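Local structure of ComZ (Thermus thermophilus, 6QVI) at residues Q443-M449 against V461-F467; L135-I139 against V494-R498. The protein is a competence-associated pilin, thought to sit at the pilus tip and to act as a DNA receptor during natural transformation. One frame throughout, in Å; residues are numbered along the deposited sequence.

Contact 1 lies within the beta-solenoid domain, where 443-449 and 461-467 belong to successive coils, and is nested in the chain loop that contact 2 closes. Contact 2 lies where the chain enters and leaves that domain: 135-139 follows strand 120-130 of the pilin-like sheet, and 494-498 precedes the return of the chain to strand 517-529 of that same sheet. The centres of contact 1 and contact 2 lie about 15 Å apart. Strands 465-467 and 491-496 are parallel neighbours, joined by a probable hydrogen bond from Val495 N to Leu466 O (2.8 Å), while Val465 CG2 packs on Val495 CG2 at 3.6 Å. Neither contact contains a ligand, so any relation to DNA binding remains open.

Contact 1: residues Q443-M449 against V461-F467; sequences QRGQHVM and VKGNVLF
Gln443 and Asn464 both direct their amide nitrogens at the carbonyl of Gly445, and this buried corner is the tightly packed part of the contact. Asn464 ND2 stands 2.6 Å from Gly445 O, above the carbonyl plane rather than on a lone pair; Gln443 NE2 comes to Gly445 O from the opposite face at 3.2 Å. That oxygen lies in the plane of the Gln443 amide, which helps fix how the amide is turned. An extended chain with CG anti to the backbone N (chi1 161°) carries it there, leaving NE2 able to make a weak second bond to Val465 O while Gln443 OE1 lies 3.5 Å from Leu466 CB. A leucine in place of Gln443 would probably leave Gly445 O with Asn464 as its one side-chain donor here and take from Val465 O one of its two weak donors. Beyond this corner the segments run as parallel strands with axes 4.9 Å apart and 15° between them, the pairing of strands from successive turns of a beta-solenoid. Val465 N bonds to Gln446 O at 2.9 Å and Phe467 N to Val448 O at 3.0 Å, whereas Val448 N to Val465 O is weak. Val448 CG1 meets Leu466 CD1 on one face of the strand pair; on the other, His447 ND1 and CE1 lie against Val465 CG1, obliquely to the ring, and Met449 CE approaches Phe467 CB at 4.2 Å. The turn side is looser: Gln446 is exposed and lays CG 3.5 Å from Asn464 ND2, their amide planes 80° apart. The CB of Arg444 is directed away from 461-467, and its NH1 forms a salt bridge with Asp414.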
loop_
_atom_site.group_PDB
_atom_site.type_symbol
_atom_site.label_atom_id
_atom_site.label_comp_id
_atom_site.label_asym_id
_atom_site.label_seq_id
_atom_site.Cartn_x
_atom_site.Cartn_y
_atom_site.Cartn_z
ATOM N N GLN A 443 11.309 -13.162 12.919
ATOM C CA GLN A 443 10.997 -12.330 14.077
ATOM C C GLN A 443 10.725 -13.218 15.297
ATOM O O GLN A 443 9.695 -13.903 15.359
ATOM C CB GLN A 443 9.797 -11.431 13.788
ATOM C CG GLN A 443 9.135 -10.878 15.031
ATOM C CD GLN A 443 7.857 -10.164 14.708
ATOM O OE1 GLN A 443 7.592 -9.860 13.547
ATOM N NE2 GLN A 443 7.070 -9.840 15.726
ATOM N N ARG A 444 11.614 -13.159 16.291
ATOM C CA ARG A 444 11.320 -13.778 17.576
ATOM C C ARG A 444 11.020 -12.764 18.687
ATOM O O ARG A 444 10.600 -13.181 19.784
ATOM C CB ARG A 444 12.471 -14.710 18.025
ATOM C CG ARG A 444 13.182 -15.504 16.910
ATOM C CD ARG A 444 14.374 -16.360 17.395
ATOM N NE ARG A 444 14.779 -17.341 16.379
ATOM C CZ ARG A 444 15.596 -17.109 15.351
ATOM N NH1 ARG A 444 16.143 -15.917 15.149
ATOM N NH2 ARG A 444 15.851 -18.098 14.506
ATOM N N GLY A 445 11.201 -11.458 18.429
ATOM C CA GLY A 445 10.712 -10.436 19.346
ATOM C C GLY A 445 9.197 -10.376 19.397
ATOM O O GLY A 445 8.502 -10.735 18.444
ATOM N N GLN A 446 8.668 -9.961 20.548
ATOM C CA GLN A 446 7.226 -10.087 20.682
ATOM C C GLN A 446 6.488 -9.011 19.899
ATOM O O GLN A 446 5.433 -9.279 19.322
ATOM C CB GLN A 446 6.831 -10.086 22.164
ATOM C CG GLN A 446 6.817 -11.521 22.692
ATOM C CD GLN A 446 5.816 -11.817 23.808
ATOM O OE1 GLN A 446 5.686 -12.978 24.202
ATOM N NE2 GLN A 446 5.107 -10.793 24.309
ATOM N N HIS A 447 7.041 -7.800 19.837
ATOM C CA HIS A 447 6.386 -6.682 19.178
ATOM C C HIS A 447 7.422 -5.972 18.321
ATOM O O HIS A 447 8.425 -5.477 18.839
ATOM C CB HIS A 447 5.752 -5.747 20.211
ATOM C CG HIS A 447 4.747 -6.430 21.101
ATOM N ND1 HIS A 447 4.062 -7.566 20.721
ATOM C CD2 HIS A 447 4.333 -6.151 22.361
ATOM C CE1 HIS A 447 3.258 -7.948 21.696
ATOM N NE2 HIS A 447 3.401 -7.106 22.704
ATOM N N VAL A 448 7.204 -5.938 17.007
ATOM C CA VAL A 448 8.006 -5.087 16.141
ATOM C C VAL A 448 7.053 -4.294 15.254
ATOM O O VAL A 448 6.039 -4.814 14.776
ATOM C CB VAL A 448 9.026 -5.907 15.329
ATOM C CG1 VAL A 448 8.366 -7.071 14.754
ATOM C CG2 VAL A 448 9.631 -5.083 14.224
ATOM N N MET A 449 7.366 -3.024 15.068
ATOM C CA MET A 449 6.466 -2.093 14.416
ATOM C C MET A 449 7.247 -1.503 13.252
ATOM O O MET A 449 8.057 -0.585 13.426
ATOM C CB MET A 449 5.959 -1.071 15.430
ATOM C CG MET A 449 5.402 0.208 14.877
ATOM S SD MET A 449 4.687 1.178 16.239
ATOM C CE MET A 449 3.330 0.149 16.774
ATOM N N VAL A 461 7.118 -16.407 15.226
ATOM C CA VAL A 461 6.794 -17.359 16.272
ATOM C C VAL A 461 5.383 -17.096 16.794
ATOM O O VAL A 461 4.933 -15.941 16.852
ATOM C CB VAL A 461 7.842 -17.239 17.387
ATOM C CG1 VAL A 461 9.125 -18.005 17.014
ATOM C CG2 VAL A 461 8.186 -15.771 17.509
ATOM N N LYS A 462 4.675 -18.166 17.165
ATOM C CA LYS A 462 3.385 -18.023 17.836
ATOM C C LYS A 462 3.472 -17.002 18.968
ATOM O O LYS A 462 4.412 -17.019 19.761
ATOM C CB LYS A 462 2.944 -19.372 18.421
ATOM C CG LYS A 462 3.388 -20.607 17.661
ATOM C CD LYS A 462 3.290 -21.876 18.556
ATOM C CE LYS A 462 2.773 -23.105 17.768
ATOM N NZ LYS A 462 2.047 -24.098 18.605
ATOM N N GLY A 463 2.502 -16.102 19.035
ATOM C CA GLY A 463 2.401 -15.170 20.145
ATOM C C GLY A 463 2.908 -13.781 19.862
ATOM O O GLY A 463 2.550 -12.840 20.587
ATOM N N ASN A 464 3.757 -13.642 18.863
ATOM C CA ASN A 464 4.364 -12.375 18.511
ATOM C C ASN A 464 3.544 -11.713 17.432
ATOM O O ASN A 464 2.957 -12.382 16.577
ATOM C CB ASN A 464 5.802 -12.638 18.054
ATOM C CG ASN A 464 6.561 -13.453 19.103
ATOM O OD1 ASN A 464 6.167 -14.569 19.406
ATOM N ND2 ASN A 464 7.649 -12.935 19.595
ATOM N N VAL A 465 3.491 -10.395 17.484
ATOM C CA VAL A 465 2.666 -9.620 16.575
ATOM C C VAL A 465 3.540 -8.594 15.867
ATOM O O VAL A 465 4.439 -7.996 16.467
ATOM C CB VAL A 465 1.450 -8.998 17.318
ATOM C CG1 VAL A 465 1.879 -8.090 18.425
ATOM C CG2 VAL A 465 0.532 -8.252 16.358
ATOM N N LEU A 466 3.301 -8.427 14.573
ATOM C CA LEU A 466 4.006 -7.447 13.762
ATOM C C LEU A 466 3.009 -6.406 13.305
ATOM O O LEU A 466 1.955 -6.750 12.751
ATOM C CB LEU A 466 4.679 -8.093 12.559
ATOM C CG LEU A 466 5.242 -7.113 11.555
ATOM C CD1 LEU A 466 6.304 -6.222 12.206
ATOM C CD2 LEU A 466 5.833 -7.939 10.507
ATOM N N PHE A 467 3.310 -5.151 13.597
ATOM C CA PHE A 467 2.489 -4.039 13.164
ATOM C C PHE A 467 3.171 -3.338 12.012
ATOM O O PHE A 467 4.370 -3.045 12.081
ATOM C CB PHE A 467 2.241 -3.062 14.307
ATOM C CG PHE A 467 1.813 -3.720 15.585
ATOM C CD1 PHE A 467 0.491 -3.673 15.996
ATOM C CD2 PHE A 467 2.736 -4.344 16.405
ATOM C CE1 PHE A 467 0.090 -4.262 17.190
ATOM C CE2 PHE A 467 2.339 -4.932 17.608
ATOM C CZ PHE A 467 1.015 -4.885 17.997
#

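Contact 2: residues L135-I139 against V494-R498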
loop_
_atom_site.group_PDB
_atom_site.type_symbol
_atom_site.label_atom_id
_atom_site.label_comp_id
_atom_site.label_asym_id
_atom_site.label_seq_id
_atom_site.Cartn_x
_atom_site.Cartn_y
_atom_site.Cartn_z
ATOM N N LEU A 135 -2.574 -0.593 -2.974
ATOM C CA LEU A 135 -3.011 -1.775 -2.240
ATOM C C LEU A 135 -2.710 -1.646 -0.762
ATOM O O LEU A 135 -1.650 -1.138 -0.355
ATOM C CB LEU A 135 -2.344 -3.021 -2.811
ATOM C CG LEU A 135 -2.767 -3.278 -4.255
ATOM C CD1 LEU A 135 -2.366 -4.664 -4.704
ATOM C CD2 LEU A 135 -4.296 -3.084 -4.378
ATOM N N GLU A 136 -3.676 -2.084 0.045
ATOM C CA GLU A 136 -3.576 -1.971 1.496
ATOM C C GLU A 136 -3.911 -3.319 2.113
ATOM O O GLU A 136 -5.090 -3.683 2.210
ATOM C CB GLU A 136 -4.473 -0.869 2.044
ATOM C CG GLU A 136 -4.001 0.502 1.623
ATOM C CD GLU A 136 -4.697 1.606 2.377
ATOM O OE1 GLU A 136 -5.629 1.294 3.154
ATOM O OE2 GLU A 136 -4.301 2.785 2.203
ATOM N N GLN A 137 -2.868 -4.057 2.508
ATOM C CA GLN A 137 -3.080 -5.377 3.076
ATOM C C GLN A 137 -2.028 -5.629 4.156
ATOM O O GLN A 137 -0.925 -5.072 4.120
ATOM C CB GLN A 137 -3.044 -6.447 1.962
ATOM C CG GLN A 137 -1.684 -6.495 1.256
ATOM C CD GLN A 137 -1.515 -5.451 0.167
ATOM O OE1 GLN A 137 -2.345 -5.333 -0.720
ATOM N NE2 GLN A 137 -0.468 -4.646 0.273
ATOM N N ALA A 138 -2.360 -6.502 5.105
ATOM C CA ALA A 138 -1.360 -6.833 6.108
ATOM C C ALA A 138 -0.309 -7.746 5.537
ATOM O O ALA A 138 0.859 -7.671 5.945
ATOM C CB ALA A 138 -1.987 -7.507 7.331
ATOM N N ILE A 139 -0.693 -8.599 4.626
ATOM C CA ILE A 139 0.235 -9.524 4.072
ATOM C C ILE A 139 0.081 -9.659 2.614
ATOM O O ILE A 139 -0.942 -10.033 2.161
ATOM C CB ILE A 139 -0.065 -10.915 4.589
ATOM C CG1 ILE A 139 0.333 -11.046 6.030
ATOM C CG2 ILE A 139 0.681 -11.959 3.809
ATOM C CD1 ILE A 139 0.031 -12.412 6.556
ATOM N N VAL A 494 -0.577 -10.464 12.531
ATOM C CA VAL A 494 -0.074 -9.311 11.806
ATOM C C VAL A 494 -1.153 -8.247 11.836
ATOM O O VAL A 494 -2.315 -8.521 11.516
ATOM C CB VAL A 494 0.320 -9.625 10.346
ATOM C CG1 VAL A 494 0.963 -8.380 9.697
ATOM C CG2 VAL A 494 1.249 -10.849 10.238
ATOM N N VAL A 495 -0.769 -7.026 12.175
ATOM C CA VAL A 495 -1.728 -5.953 12.310
ATOM C C VAL A 495 -1.384 -4.898 11.282
ATOM O O VAL A 495 -0.331 -4.252 11.364
ATOM C CB VAL A 495 -1.727 -5.383 13.726
ATOM C CG1 VAL A 495 -2.685 -4.205 13.841
ATOM C CG2 VAL A 495 -2.117 -6.501 14.696
ATOM N N TYR A 496 -2.250 -4.745 10.290
ATOM C CA TYR A 496 -1.952 -3.798 9.239
ATOM C C TYR A 496 -2.184 -2.392 9.759
ATOM O O TYR A 496 -3.288 -2.053 10.193
ATOM C CB TYR A 496 -2.783 -4.086 8.002
ATOM C CG TYR A 496 -2.659 -2.984 6.979
ATOM C CD1 TYR A 496 -3.750 -2.575 6.249
ATOM C CD2 TYR A 496 -1.424 -2.417 6.678
ATOM C CE1 TYR A 496 -3.635 -1.596 5.307
ATOM C CE2 TYR A 496 -1.305 -1.414 5.726
ATOM C CZ TYR A 496 -2.415 -1.014 5.045
ATOM O OH TYR A 496 -2.311 -0.018 4.097
ATOM N N ILE A 497 -1.152 -1.564 9.686
ATOM C CA ILE A 497 -1.252 -0.163 10.048
ATOM C C ILE A 497 -0.845 0.653 8.829
ATOM O O ILE A 497 0.329 0.670 8.443
ATOM C CB ILE A 497 -0.370 0.180 11.248
ATOM C CG1 ILE A 497 -0.809 -0.600 12.469
ATOM C CG2 ILE A 497 -0.412 1.665 11.545
ATOM C CD1 ILE A 497 -0.059 -0.199 13.737
ATOM N N ARG A 498 -1.806 1.366 8.258
ATOM C CA ARG A 498 -1.538 2.184 7.092
ATOM C C ARG A 498 -0.487 3.225 7.434
ATOM O O ARG A 498 -0.506 3.808 8.514
ATOM C CB ARG A 498 -2.830 2.855 6.637
ATOM C CG ARG A 498 -2.676 4.146 5.848
ATOM C CD ARG A 498 -4.049 4.820 5.614
ATOM N NE ARG A 498 -4.769 4.276 4.466
ATOM C CZ ARG A 498 -6.085 4.372 4.284
ATOM N NH1 ARG A 498 -6.844 4.993 5.178
ATOM N NH2 ARG A 498 -6.647 3.853 3.195
#
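Tyr496 lies against the backbone of Glu136, Gln137 and Ala138, and can be followed outward atom by atom. Tyr496 CB touches Ala138 CB at 3.6 Å. CG sits anti to the backbone N (chi1 171°), which swings the ring along the facing segment. The Gln137 carbonyl oxygen lies over one face of the ring, offset toward the rim and 3.7 Å from Tyr496 CD2; the backbone N of Arg498 covers the opposite face, also near the rim. CD1 borders the Gln137 backbone, Tyr496 CE1 comes within 3.4 Å of Glu136 CB, and CZ lies beside the same methylene. At the tip, OH rests against CB and CG of Glu136, whose carboxylate plane is turned steeply against the ring. The segments run roughly antiparallel, their end-to-end directions 161° apart, yet the sheet-like backbone bonds go elsewhere: Ala138 pairs with Val470, Val494 with Thr155. This is the junction between the pilin-like domain and the beta-solenoid, where the chain comes in before strand 139-141 and goes out after strand 491-496. On the solenoid side the contact is apolar, with Val494 CG1 3.9 Å from Ala138 CB and Val494 CG2 4.2 Å from Ile139 CD1. Toward the partly exposed end, Arg498 makes a salt bridge with Glu136. Arg498 NE reaches Glu136 OE2 at 2.8 Å on the syn side, and NH2 adds a weak bond to OE2. The oxygen lies at the guanidinium edge, though the carboxylate is rotated 69° from the guanidinium plane.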